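Local structure of alpha-galactosidase (Umbelopsis vinacea, 3A5V) at residues A[17-22]-A[273-278]; A[131-136]-A[168-173]; A[200-203]-A[209-212]; A[229-234]-A[299-304]; A[242-247]-A[282-287]. The protein releases terminal alpha-linked galactose from galactosides by hydrolysis, as a tetrameric family 27 glycoside hydrolase whose catalytic barrel is joined to a C-terminal beta domain. All blocks are in the same frame, centred on the assembly; numbering follows the deposited sequence.

Contact 1 of 5, residues A[17-22]-A[273-278]; sequences NKYGCN and DVTNIT. With NAG (2-acetamido-2-deoxy-beta-D-glucopyranose), chain C.
A surface contact of one long ion pair and two water bridges sets Lys-18 and Tyr-19 against Asp-273 and Thr-275, across the seam where the first and eighth strands of the TIM barrel meet. Lys-18 and Tyr-19 belong to helix 16-19, which follows strand 11-14; Asp-273 and Thr-275 lie in the loop between strand 268-270 and helix 279-285. The first torsion (chi1 179°) lays Lys-18 CG over the centre of the Tyr-19 ring; the bend at chi2 then turns the rest of the chain to Asp-273, with Lys-18 CE 3.8 Å from Asp-273 CG. Lys-18 NZ stays 3.9 Å from Asp-273 OD2, a long salt bridge. The other oxygen, OD1, is tied within its own loop: it takes the Thr-275 backbone N at 3.0 Å in an Asx turn, from above the carboxylate plane, and the Thr-275 hydroxyl OG1 at 2.6 Å on its syn lone pair. The Tyr-19 hydroxyl stops 3.9 Å from Thr-275 CG2, and two waters supply the polar link. One water lies 2.8 Å from Tyr-19 OH and accepts from Val-274 N; a second, 2.6 Å from the same OH, donates to Thr-275 OG1. Asn-276, next along the loop, carries an N-linked glycan on ND2. With OD1 gripped by two donors, the carboxylate is fixed by its own turn, and the lysine probably adds a loose, solvent-screened attraction.

Contact 2 of 5, residues A[131-136]-A[168-173]; sequences CYNQGQ and WGEDGP
The indole of Trp-168 meets Cys-131 at its edge, near the ring plane: SG lies 3.9 Å from CZ2, and its line to the six-ring centroid stands 83° off the normal, an edge-on sulfur-aromatic contact. Neither ring face is taken by 131-136; Cys-131 N also reaches the same rim, 4.0 Å from CH2. The other flat pair, the Asn-133 amide and the Glu-170 carboxylate, has planes 29° apart and no direct bond, with ND2 4.1 Å from OE1. A water accepts from Asn-133 ND2 at 3.1 Å and lies 2.9 Å from Glu-170 OE1, to which it can donate, though acceptors around it outnumber its protons, while Asn-130 links both groups directly and Ser-137 holds OE2. These loops follow strands 125-129 and 162-165 of the TIM barrel, at the C-terminal strand ends where such enzymes bind substrate, and each carries a beta turn, type I' at 133-136 and type II at 169-172. Replacing Trp-168 by an alanine would probably leave the Cys-131 sulfur, which is disulfide-bonded to Cys-101, without its aromatic neighbour and open a gap beside it. Gln-134 NE2 donates to Tyr-132 O, and Gln-134 OE1 bonds Tyr-144 OH of a neighbouring subunit.

Contact 3 of 5, residues A[200-203]-A[209-212]; sequences ACPC and VLAG
Gly-212 and Ala-200 make the closest approach: the glycine CA lies 3.2 Å from Ala-200 O, with the C-H pointing well at the oxygen (158°), a CA-H...O contact. A side chain on Gly-212, whose phi is positive at 64°, would run straight into that carbonyl. Next to it the Pro-202 ring presents its rim to Leu-210, with CD 3.8 Å from the Leu-210 O and CG 4.3 Å from the methyl CD2. The sulfur of Cys-203 comes to the same carbonyl, SG standing 3.7 Å from Leu-210 O. No direct hydrogen bond crosses; one water does the joining. It accepts from Cys-203 N at 3.0 Å and donates to Leu-210 O and to Ala-211 O, each at 2.8 Å. Disulfides set these backbones in place: Cys-203 is bonded to Cys-208 and Cys-201 to Cys-215, so that the loop between strand 183-185 and helix 217-227 of the TIM barrel is cross-linked twice. Cys-203 O is further held by Lys-223 and Asn-219 of that helix. On the outer side Tyr-206 of a neighbouring subunit packs on Pro-202 and Leu-210, and Gln-229 of that subunit bonds Ala-200 O. The chemistry is that of a covalently closed loop with a single water as its inner polar link: that water spends both protons on one side and a lone pair on the other, giving three largely buried backbone groups a partner.

Contact 4 of 5, residues A[229-234]-A[299-304]; sequences QKARSG and FSPANR
Ser-233 sits over one face of the Phe-299 ring, and Ala-231 meets the rim of Pro-301; the two pairs join the TIM barrel, at the loop leading into strand 236-238, to the segment that runs into strand 303-308 of the C-terminal antiparallel beta sheet. The serine CB lies 3.9 Å from the Phe-299 ring centroid and only 26° off the normal, a CH-pi contact, and comes down nearest to CD2 at 3.5 Å. The serine hydroxyl is swung opposite its backbone N (chi1 -178°), which carries OG above the ring toward its rim, 3.7 Å from CE2; there it bonds the backbone O of Ile-7 while its carbon stays on the aromatic face. Phe-299 also touches Ile-7, Thr-8 and Trp-236, the last of them in the barrel strand. With an alanine in place of Phe-299, the Ser-233 carbon would probably lose the face it rests on, and a gap would be likely to open beside Ile-7 and Trp-236. Further along, the Ala-231 methyl points at the Pro-301 ring, CB to CG 3.6 Å, a small apolar pair. The backbones are linked by one water, which donates to Phe-299 O at 2.7 Å and only weakly to Ala-231 O. Arg-232 points away from this face and curls back over its own loop, where the guanidinium pins two carbonyls: NH1 donates to Gln-229 O at 2.9 Å and to Ala-231 O at 2.8 Å, both oxygens lying slightly tilted from the guanidinium plane.

Contact 5 of 5, residues A[242-247]-A[282-287]; sequences LEVGNG and KEIIMN
Val-244 wedges its two methyls against Ile-284 and Ile-285, packing the loop after strand 236-238 of the TIM barrel on the last turn of helix 279-285. The link between segments is purely apolar. Val-244 CG1, opposite the backbone N (chi1 -175°), goes between the isoleucines, 3.9 Å from Ile-284 CB and equally far from Ile-285 CG2. The second methyl, CG2, takes Ile-284 CG2 at 4.0 Å. Val-244 and Ile-285 run antiparallel, so they touch along their flanks. Around them Leu-270 and Leu-40 meet Ile-285, and Arg-255 and Tyr-258 of helix 251-263 meet Ile-284, which makes this a buried junction of loop and helix. Hydrogen bonds within each segment shape the turn and helix end that carry these side chains. Residues 243-246 form a type II turn, closed by Asn-246 N to Glu-243 O at 3.0 Å, with Gly-245 (phi 101°) at its third position, and Val-244 O is held from outside by Asn-272. On the other side Met-286 N still bonds Lys-282 O at 2.9 Å, and the chain then leaves the helix; Asn-287 caps the next one through its OD1. Lys-282, Glu-283, Met-286 and Asn-287 also line a pocket holding a polyether molecule. Across the turn, Asn-246 ND2 donates to Glu-243 OE1 at 2.9 Å; this oxygen lies in the amide plane, while the donor reaches it from the anti side, 30° out of the carboxylate plane.

In the fold
Contacts 1, 2 and 5 join neighbouring elements of the eight-stranded barrel, contact 3 folds one barrel loop on itself, and contact 4 ties the barrel to the C-terminal beta sheet. Along the chain 17-22 and 273-278 enclose contacts 2 and 3, in series; contact 5 lies between the two segments of contact 4, and contact 1 interleaves with both. Contacts 1 and 5, with centres 13 Å apart, share the region of helix 279-285. Contacts 2 and 3, with centres 12 Å apart, touch through Trp-168 and Ala-211, and both meet a neighbouring subunit. Contact 4, centred about 30 Å from the centre of contact 1, meets a different subunit, its Gln-229 bonding Ala-200 of contact 3 across a tetramer interface.

Contact 1 of 5, residues A[17-22]-A[273-278]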
# COMPACT_ATOMS: atom_id res chain seq x y z
N ASN A 17 -15.37 -7.78 28.67
CA ASN A 17 -16.70 -7.99 28.10
C ASN A 17 -17.81 -7.99 29.15
O ASN A 17 -18.85 -7.34 28.96
CB ASN A 17 -16.74 -9.24 27.22
CG ASN A 17 -15.95 -9.04 25.91
OD1 ASN A 17 -15.57 -7.91 25.57
ND2 ASN A 17 -15.68 -10.13 25.19
N LYS A 18 -17.56 -8.65 30.27
CA LYS A 18 -18.55 -8.72 31.33
C LYS A 18 -18.62 -7.42 32.18
O LYS A 18 -19.71 -6.89 32.42
CB LYS A 18 -18.28 -9.95 32.21
CG LYS A 18 -19.23 -10.16 33.40
CD LYS A 18 -20.67 -10.33 32.93
CE LYS A 18 -21.60 -10.48 34.13
NZ LYS A 18 -22.98 -10.63 33.62
N TYR A 19 -17.47 -6.90 32.61
CA TYR A 19 -17.48 -5.83 33.62
C TYR A 19 -17.12 -4.46 33.10
O TYR A 19 -17.51 -3.45 33.69
CB TYR A 19 -16.60 -6.21 34.84
CG TYR A 19 -17.06 -7.50 35.45
CD1 TYR A 19 -18.34 -7.61 36.02
CD2 TYR A 19 -16.24 -8.63 35.44
CE1 TYR A 19 -18.79 -8.81 36.57
CE2 TYR A 19 -16.68 -9.83 35.99
CZ TYR A 19 -17.96 -9.91 36.55
OH TYR A 19 -18.41 -11.09 37.07
N GLY A 20 -16.38 -4.42 31.99
CA GLY A 20 -15.94 -3.15 31.41
C GLY A 20 -15.30 -2.22 32.41
O GLY A 20 -14.43 -2.61 33.21
N CYS A 21 -15.74 -0.97 32.39
CA CYS A 21 -15.25 0.02 33.33
C CYS A 21 -15.85 -0.10 34.74
O CYS A 21 -15.41 0.61 35.64
CB CYS A 21 -15.48 1.41 32.76
SG CYS A 21 -14.11 2.49 32.19
N ASN A 22 -16.82 -0.98 34.95
CA ASN A 22 -17.28 -1.26 36.31
C ASN A 22 -16.42 -2.30 37.05
O ASN A 22 -16.75 -2.74 38.14
CB ASN A 22 -18.76 -1.68 36.31
CG ASN A 22 -19.65 -0.63 35.67
OD1 ASN A 22 -19.44 0.57 35.85
ND2 ASN A 22 -20.63 -1.07 34.88
N ASP A 273 -19.07 -14.47 30.75
CA ASP A 273 -19.43 -14.53 32.17
C ASP A 273 -19.04 -15.90 32.74
O ASP A 273 -19.48 -16.93 32.22
CB ASP A 273 -20.92 -14.25 32.36
CG ASP A 273 -21.37 -14.30 33.83
OD1 ASP A 273 -20.55 -14.17 34.77
OD2 ASP A 273 -22.58 -14.46 34.03
N VAL A 274 -18.18 -15.91 33.76
CA VAL A 274 -17.75 -17.18 34.38
C VAL A 274 -18.51 -17.46 35.69
O VAL A 274 -18.34 -18.52 36.29
CB VAL A 274 -16.21 -17.25 34.65
CG1 VAL A 274 -15.44 -17.46 33.34
CG2 VAL A 274 -15.71 -15.99 35.39
N THR A 275 -19.37 -16.53 36.10
CA THR A 275 -20.11 -16.70 37.37
C THR A 275 -21.45 -17.41 37.19
O THR A 275 -22.07 -17.84 38.17
CB THR A 275 -20.32 -15.35 38.12
OG1 THR A 275 -21.13 -14.47 37.33
CG2 THR A 275 -18.97 -14.69 38.45
N ASN A 276 -21.91 -17.52 35.95
CA ASN A 276 -23.13 -18.26 35.64
C ASN A 276 -22.92 -18.87 34.26
O ASN A 276 -23.19 -18.24 33.25
CB ASN A 276 -24.36 -17.33 35.69
CG ASN A 276 -25.67 -18.09 35.54
OD1 ASN A 276 -25.71 -19.24 35.12
ND2 ASN A 276 -26.77 -17.42 35.90
N ILE A 277 -22.40 -20.10 34.25
CA ILE A 277 -22.02 -20.77 33.02
C ILE A 277 -23.11 -21.79 32.70
O ILE A 277 -23.28 -22.76 33.44
CB ILE A 277 -20.64 -21.49 33.15
CG1 ILE A 277 -19.57 -20.55 33.74
CG2 ILE A 277 -20.19 -22.07 31.80
CD1 ILE A 277 -18.21 -21.24 34.03
N THR A 278 -23.86 -21.57 31.61
CA THR A 278 -24.92 -22.50 31.20
C THR A 278 -24.33 -23.81 30.67
O THR A 278 -23.16 -23.86 30.28
CB THR A 278 -25.81 -21.93 30.07
OG1 THR A 278 -25.00 -21.72 28.91
CG2 THR A 278 -26.48 -20.60 30.49
C1 NAG C . -27.93 -18.25 35.74
C2 NAG C . -28.88 -17.66 36.79
C3 NAG C . -30.35 -18.04 36.59
C4 NAG C . -30.79 -18.16 35.12
C5 NAG C . -29.69 -18.84 34.27
C6 NAG C . -30.00 -18.93 32.78
C7 NAG C . -28.47 -17.32 39.16
C8 NAG C . -28.18 -17.97 40.48
N2 NAG C . -28.50 -18.12 38.11
O3 NAG C . -31.14 -17.09 37.29
O4 NAG C . -32.01 -18.90 35.09
O5 NAG C . -28.47 -18.13 34.43
O6 NAG C . -29.92 -17.66 32.17
O7 NAG C . -28.66 -16.10 39.10
O HOH W 1 -18.06 -13.22 35.24
O HOH W 2 -20.94 -11.27 37.67

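Contact 2 of 5, residues A[131-136]-A[168-173]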
# COMPACT_ATOMS: atom_id res chain seq x y z
N CYS A 131 -3.54 1.88 21.21
CA CYS A 131 -4.21 3.19 21.14
C CYS A 131 -3.28 4.35 21.49
O CYS A 131 -2.41 4.21 22.34
CB CYS A 131 -5.45 3.23 22.03
SG CYS A 131 -6.88 2.37 21.30
N TYR A 132 -3.49 5.48 20.81
CA TYR A 132 -2.83 6.76 21.13
C TYR A 132 -1.30 6.68 21.08
O TYR A 132 -0.61 7.17 21.98
CB TYR A 132 -3.39 7.33 22.46
CG TYR A 132 -4.90 7.50 22.40
CD1 TYR A 132 -5.47 8.43 21.51
CD2 TYR A 132 -5.76 6.72 23.18
CE1 TYR A 132 -6.84 8.60 21.41
CE2 TYR A 132 -7.16 6.87 23.08
CZ TYR A 132 -7.68 7.82 22.19
OH TYR A 132 -9.05 8.01 22.07
N ASN A 133 -0.79 6.09 20.00
CA ASN A 133 0.63 5.75 19.91
C ASN A 133 1.50 6.88 19.32
O ASN A 133 2.70 6.70 19.12
CB ASN A 133 0.84 4.39 19.19
CG ASN A 133 0.47 4.41 17.71
OD1 ASN A 133 0.68 5.41 17.02
ND2 ASN A 133 -0.06 3.29 17.22
N GLN A 134 0.89 8.03 19.06
CA GLN A 134 1.63 9.26 18.70
C GLN A 134 2.38 9.08 17.37
O GLN A 134 3.54 9.51 17.20
CB GLN A 134 2.56 9.69 19.86
CG GLN A 134 1.85 9.78 21.23
CD GLN A 134 0.67 10.75 21.21
OE1 GLN A 134 0.79 11.86 20.69
NE2 GLN A 134 -0.46 10.34 21.79
N GLY A 135 1.68 8.44 16.43
CA GLY A 135 2.22 8.18 15.09
C GLY A 135 3.40 7.21 15.03
O GLY A 135 4.08 7.13 14.00
N GLN A 136 3.64 6.46 16.10
CA GLN A 136 4.77 5.51 16.13
C GLN A 136 4.43 4.14 15.53
O GLN A 136 4.56 3.09 16.19
CB GLN A 136 5.38 5.40 17.54
CG GLN A 136 6.05 6.71 18.03
CD GLN A 136 6.59 6.60 19.46
OE1 GLN A 136 6.90 5.50 19.94
NE2 GLN A 136 6.71 7.73 20.15
N TRP A 168 -3.30 -5.32 16.77
CA TRP A 168 -4.37 -5.58 15.82
C TRP A 168 -3.85 -5.95 14.42
O TRP A 168 -4.56 -5.75 13.44
CB TRP A 168 -5.27 -4.34 15.68
CG TRP A 168 -5.53 -3.52 16.95
CD1 TRP A 168 -5.96 -3.98 18.17
CD2 TRP A 168 -5.40 -2.10 17.07
NE1 TRP A 168 -6.10 -2.92 19.05
CE2 TRP A 168 -5.77 -1.76 18.40
CE3 TRP A 168 -5.01 -1.08 16.19
CZ2 TRP A 168 -5.77 -0.43 18.86
CZ3 TRP A 168 -5.02 0.25 16.65
CH2 TRP A 168 -5.41 0.56 17.98
N GLY A 169 -2.63 -6.46 14.36
CA GLY A 169 -1.99 -6.84 13.09
C GLY A 169 -1.26 -5.72 12.35
O GLY A 169 -0.75 -5.94 11.25
N GLU A 170 -1.19 -4.52 12.94
CA GLU A 170 -0.58 -3.38 12.25
C GLU A 170 0.93 -3.61 12.00
O GLU A 170 1.65 -4.03 12.89
CB GLU A 170 -0.82 -2.06 12.99
CG GLU A 170 -0.39 -0.80 12.20
CD GLU A 170 -0.52 0.50 13.00
OE1 GLU A 170 -0.46 0.49 14.26
OE2 GLU A 170 -0.64 1.55 12.34
N ASP A 171 1.36 -3.37 10.76
CA ASP A 171 2.77 -3.53 10.36
C ASP A 171 3.32 -4.97 10.47
O ASP A 171 4.55 -5.16 10.43
CB ASP A 171 3.69 -2.56 11.15
CG ASP A 171 3.29 -1.11 10.96
OD1 ASP A 171 3.07 -0.71 9.80
OD2 ASP A 171 3.19 -0.37 11.96
N GLY A 172 2.44 -5.96 10.60
CA GLY A 172 2.82 -7.38 10.57
C GLY A 172 3.60 -7.90 11.76
O GLY A 172 4.78 -8.26 11.62
N PRO A 173 2.95 -7.98 12.94
CA PRO A 173 3.63 -8.49 14.15
C PRO A 173 4.07 -9.96 14.02
O PRO A 173 5.02 -10.35 14.68
CB PRO A 173 2.59 -8.34 15.25
CG PRO A 173 1.23 -8.34 14.51
CD PRO A 173 1.54 -7.63 13.21
O HOH W 3 -1.80 3.04 14.72

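Contact 3 of 5, residues A[200-203]-A[209-212]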
# COMPACT_ATOMS: atom_id res chain seq x y z
N ALA A 200 -16.67 -0.35 10.64
CA ALA A 200 -15.54 -0.15 11.58
C ALA A 200 -14.47 -1.25 11.44
O ALA A 200 -13.39 -1.13 12.00
CB ALA A 200 -16.05 -0.05 13.04
N CYS A 201 -14.79 -2.31 10.70
CA CYS A 201 -13.82 -3.37 10.38
C CYS A 201 -13.70 -3.50 8.84
O CYS A 201 -14.17 -4.50 8.25
CB CYS A 201 -14.22 -4.70 11.03
SG CYS A 201 -13.03 -6.07 10.75
N PRO A 202 -13.13 -2.47 8.18
CA PRO A 202 -13.15 -2.47 6.72
C PRO A 202 -12.26 -3.53 6.06
O PRO A 202 -12.57 -3.99 4.97
CB PRO A 202 -12.65 -1.06 6.36
CG PRO A 202 -11.77 -0.67 7.53
CD PRO A 202 -12.47 -1.27 8.73
N CYS A 203 -11.17 -3.93 6.72
CA CYS A 203 -10.21 -4.83 6.07
C CYS A 203 -10.73 -6.26 6.03
O CYS A 203 -11.31 -6.73 7.01
CB CYS A 203 -8.88 -4.82 6.82
SG CYS A 203 -8.06 -3.21 6.83
N VAL A 209 -4.36 -1.16 7.31
CA VAL A 209 -3.90 0.03 8.02
C VAL A 209 -4.95 0.62 8.98
O VAL A 209 -4.70 1.63 9.64
CB VAL A 209 -3.41 1.16 7.06
CG1 VAL A 209 -2.29 0.66 6.15
CG2 VAL A 209 -4.55 1.68 6.26
N LEU A 210 -6.14 0.01 9.02
CA LEU A 210 -7.19 0.42 9.96
C LEU A 210 -7.89 -0.84 10.46
O LEU A 210 -8.89 -1.27 9.90
CB LEU A 210 -8.17 1.42 9.33
CG LEU A 210 -9.37 1.92 10.17
CD1 LEU A 210 -8.93 2.58 11.47
CD2 LEU A 210 -10.21 2.90 9.35
N ALA A 211 -7.33 -1.44 11.51
CA ALA A 211 -7.83 -2.73 12.01
C ALA A 211 -9.24 -2.61 12.58
O ALA A 211 -10.08 -3.48 12.35
CB ALA A 211 -6.87 -3.27 13.06
N GLY A 212 -9.48 -1.53 13.32
CA GLY A 212 -10.82 -1.24 13.84
C GLY A 212 -11.34 -2.27 14.84
O GLY A 212 -10.58 -2.88 15.60
O HOH W 4 -10.31 -3.64 9.58

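Contact 4 of 5, residues A[229-234]-A[299-304]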
# COMPACT_ATOMS: atom_id res chain seq x y z
N GLN A 229 1.11 -19.65 9.22
CA GLN A 229 2.46 -20.13 8.86
C GLN A 229 3.58 -19.58 9.79
O GLN A 229 4.67 -20.16 9.84
CB GLN A 229 2.78 -19.75 7.40
CG GLN A 229 2.74 -18.24 7.14
CD GLN A 229 3.05 -17.90 5.68
OE1 GLN A 229 4.09 -18.29 5.16
NE2 GLN A 229 2.15 -17.18 5.02
N LYS A 230 3.33 -18.45 10.46
CA LYS A 230 4.38 -17.80 11.26
C LYS A 230 4.39 -18.25 12.72
O LYS A 230 5.36 -17.97 13.44
CB LYS A 230 4.26 -16.25 11.20
CG LYS A 230 4.40 -15.63 9.79
CD LYS A 230 5.76 -15.86 9.18
CE LYS A 230 5.77 -15.33 7.75
NZ LYS A 230 7.13 -15.47 7.15
N ALA A 231 3.32 -18.92 13.15
CA ALA A 231 3.12 -19.27 14.56
C ALA A 231 4.10 -20.35 14.98
O ALA A 231 4.36 -21.27 14.21
CB ALA A 231 1.69 -19.77 14.76
N ARG A 232 4.60 -20.26 16.21
CA ARG A 232 5.56 -21.24 16.76
C ARG A 232 5.33 -21.34 18.27
O ARG A 232 4.75 -20.44 18.88
CB ARG A 232 7.02 -20.77 16.56
CG ARG A 232 7.48 -20.50 15.11
CD ARG A 232 7.73 -21.79 14.31
NE ARG A 232 8.18 -21.46 12.95
CZ ARG A 232 7.36 -21.26 11.90
NH1 ARG A 232 6.04 -21.40 12.01
NH2 ARG A 232 7.88 -20.95 10.71
N SER A 233 5.83 -22.41 18.88
CA SER A 233 5.83 -22.51 20.34
C SER A 233 6.43 -21.22 20.90
O SER A 233 7.49 -20.76 20.43
CB SER A 233 6.66 -23.71 20.82
OG SER A 233 6.61 -23.83 22.24
N GLY A 234 5.73 -20.63 21.88
CA GLY A 234 6.17 -19.38 22.53
C GLY A 234 5.83 -18.09 21.79
O GLY A 234 6.19 -17.02 22.26
N PHE A 299 2.56 -28.14 18.37
CA PHE A 299 2.55 -26.66 18.28
C PHE A 299 2.28 -26.09 16.88
O PHE A 299 2.76 -25.00 16.56
CB PHE A 299 3.91 -26.09 18.73
CG PHE A 299 4.31 -26.55 20.08
CD1 PHE A 299 3.42 -26.54 21.11
CD2 PHE A 299 5.57 -26.99 20.31
CE1 PHE A 299 3.79 -26.97 22.31
CE2 PHE A 299 5.92 -27.40 21.51
CZ PHE A 299 5.03 -27.39 22.51
N SER A 300 1.49 -26.80 16.08
CA SER A 300 1.28 -26.45 14.69
C SER A 300 -0.17 -26.03 14.45
O SER A 300 -1.07 -26.82 14.74
CB SER A 300 1.60 -27.67 13.82
OG SER A 300 1.67 -27.32 12.46
N PRO A 301 -0.41 -24.81 13.93
CA PRO A 301 -1.78 -24.48 13.52
C PRO A 301 -2.26 -25.39 12.38
O PRO A 301 -1.45 -25.83 11.54
CB PRO A 301 -1.67 -23.04 12.99
CG PRO A 301 -0.45 -22.48 13.62
CD PRO A 301 0.51 -23.67 13.72
N ALA A 302 -3.56 -25.65 12.33
CA ALA A 302 -4.13 -26.33 11.15
C ALA A 302 -4.09 -25.35 9.97
O ALA A 302 -4.23 -24.14 10.17
CB ALA A 302 -5.58 -26.80 11.43
N ASN A 303 -3.89 -25.88 8.75
CA ASN A 303 -3.86 -25.06 7.53
C ASN A 303 -5.18 -25.13 6.77
O ASN A 303 -5.81 -26.18 6.77
CB ASN A 303 -2.73 -25.56 6.58
CG ASN A 303 -1.37 -25.56 7.26
OD1 ASN A 303 -0.68 -26.59 7.34
ND2 ASN A 303 -0.99 -24.41 7.76
N ARG A 304 -5.59 -24.03 6.12
CA ARG A 304 -6.78 -24.09 5.27
C ARG A 304 -6.40 -24.68 3.89
O ARG A 304 -5.66 -24.06 3.12
CB ARG A 304 -7.47 -22.72 5.14
CG ARG A 304 -8.80 -22.77 4.35
CD ARG A 304 -9.69 -21.56 4.62
NE ARG A 304 -9.33 -20.38 3.84
CZ ARG A 304 -9.84 -19.16 4.03
NH1 ARG A 304 -10.70 -18.92 5.02
NH2 ARG A 304 -9.44 -18.15 3.26
O HOH W 5 5.10 -24.49 15.35

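Contact 5 of 5, residues A[242-247]-A[282-287]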
# COMPACT_ATOMS: atom_id res chain seq x y z
N LEU A 242 -12.74 -15.16 23.21
CA LEU A 242 -13.89 -16.00 22.90
C LEU A 242 -15.19 -15.33 23.37
O LEU A 242 -15.28 -14.92 24.53
CB LEU A 242 -13.74 -17.37 23.57
CG LEU A 242 -12.57 -18.21 23.01
CD1 LEU A 242 -12.12 -19.30 24.01
CD2 LEU A 242 -12.90 -18.81 21.63
N GLU A 243 -16.18 -15.26 22.49
CA GLU A 243 -17.50 -14.66 22.77
C GLU A 243 -18.54 -15.66 23.31
O GLU A 243 -19.68 -15.29 23.60
CB GLU A 243 -18.05 -13.99 21.49
CG GLU A 243 -17.24 -12.79 21.01
CD GLU A 243 -17.56 -11.49 21.76
OE1 GLU A 243 -18.44 -11.49 22.64
OE2 GLU A 243 -16.93 -10.46 21.44
N VAL A 244 -18.14 -16.93 23.43
CA VAL A 244 -19.05 -18.02 23.79
C VAL A 244 -19.92 -17.73 25.04
O VAL A 244 -19.40 -17.45 26.14
CB VAL A 244 -18.30 -19.35 23.99
CG1 VAL A 244 -19.31 -20.49 24.24
CG2 VAL A 244 -17.40 -19.66 22.75
N GLY A 245 -21.23 -17.76 24.85
CA GLY A 245 -22.15 -17.54 25.95
C GLY A 245 -22.74 -16.15 26.00
O GLY A 245 -23.70 -15.91 26.75
N ASN A 246 -22.19 -15.23 25.22
CA ASN A 246 -22.67 -13.84 25.26
C ASN A 246 -24.04 -13.62 24.59
O ASN A 246 -24.76 -12.68 24.93
CB ASN A 246 -21.59 -12.84 24.81
CG ASN A 246 -20.40 -12.78 25.79
OD1 ASN A 246 -20.54 -13.14 26.99
ND2 ASN A 246 -19.24 -12.35 25.30
N GLY A 247 -24.41 -14.52 23.68
CA GLY A 247 -25.81 -14.56 23.20
C GLY A 247 -26.09 -14.08 21.78
O GLY A 247 -27.18 -14.31 21.27
N LYS A 282 -20.81 -24.68 28.70
CA LYS A 282 -19.86 -25.70 29.19
C LYS A 282 -19.53 -26.70 28.08
O LYS A 282 -18.39 -27.12 27.94
CB LYS A 282 -20.44 -26.45 30.39
CG LYS A 282 -20.60 -25.63 31.67
CD LYS A 282 -21.22 -26.50 32.80
CE LYS A 282 -21.33 -25.70 34.10
NZ LYS A 282 -22.10 -26.42 35.18
N GLU A 283 -20.54 -27.09 27.31
CA GLU A 283 -20.34 -28.03 26.20
C GLU A 283 -19.25 -27.54 25.23
O GLU A 283 -18.45 -28.34 24.73
CB GLU A 283 -21.66 -28.25 25.45
CG GLU A 283 -21.59 -29.30 24.35
CD GLU A 283 -22.92 -29.53 23.64
OE1 GLU A 283 -24.00 -29.22 24.21
OE2 GLU A 283 -22.88 -30.02 22.48
N ILE A 284 -19.22 -26.23 24.99
CA ILE A 284 -18.24 -25.63 24.06
C ILE A 284 -16.86 -25.37 24.69
O ILE A 284 -15.82 -25.63 24.08
CB ILE A 284 -18.79 -24.31 23.41
CG1 ILE A 284 -20.15 -24.53 22.70
CG2 ILE A 284 -17.73 -23.67 22.45
CD1 ILE A 284 -20.15 -25.61 21.56
N ILE A 285 -16.84 -24.87 25.93
CA ILE A 285 -15.56 -24.43 26.50
C ILE A 285 -14.89 -25.45 27.44
O ILE A 285 -13.77 -25.22 27.90
CB ILE A 285 -15.65 -23.03 27.17
CG1 ILE A 285 -16.46 -23.09 28.49
CG2 ILE A 285 -16.22 -21.97 26.14
CD1 ILE A 285 -16.49 -21.76 29.27
N MET A 286 -15.58 -26.55 27.75
CA MET A 286 -15.02 -27.51 28.71
C MET A 286 -14.79 -28.89 28.12
O MET A 286 -14.83 -29.89 28.85
CB MET A 286 -15.89 -27.62 29.98
CG MET A 286 -16.11 -26.29 30.72
SD MET A 286 -17.00 -26.61 32.27
CE MET A 286 -17.11 -24.96 32.97
N ASN A 287 -14.54 -28.95 26.82
CA ASN A 287 -14.32 -30.23 26.17
C ASN A 287 -12.81 -30.48 26.13
O ASN A 287 -12.09 -29.84 25.36
CB ASN A 287 -14.93 -30.22 24.75
CG ASN A 287 -14.77 -31.55 24.02
OD1 ASN A 287 -13.71 -32.18 24.08
ND2 ASN A 287 -15.83 -31.98 23.32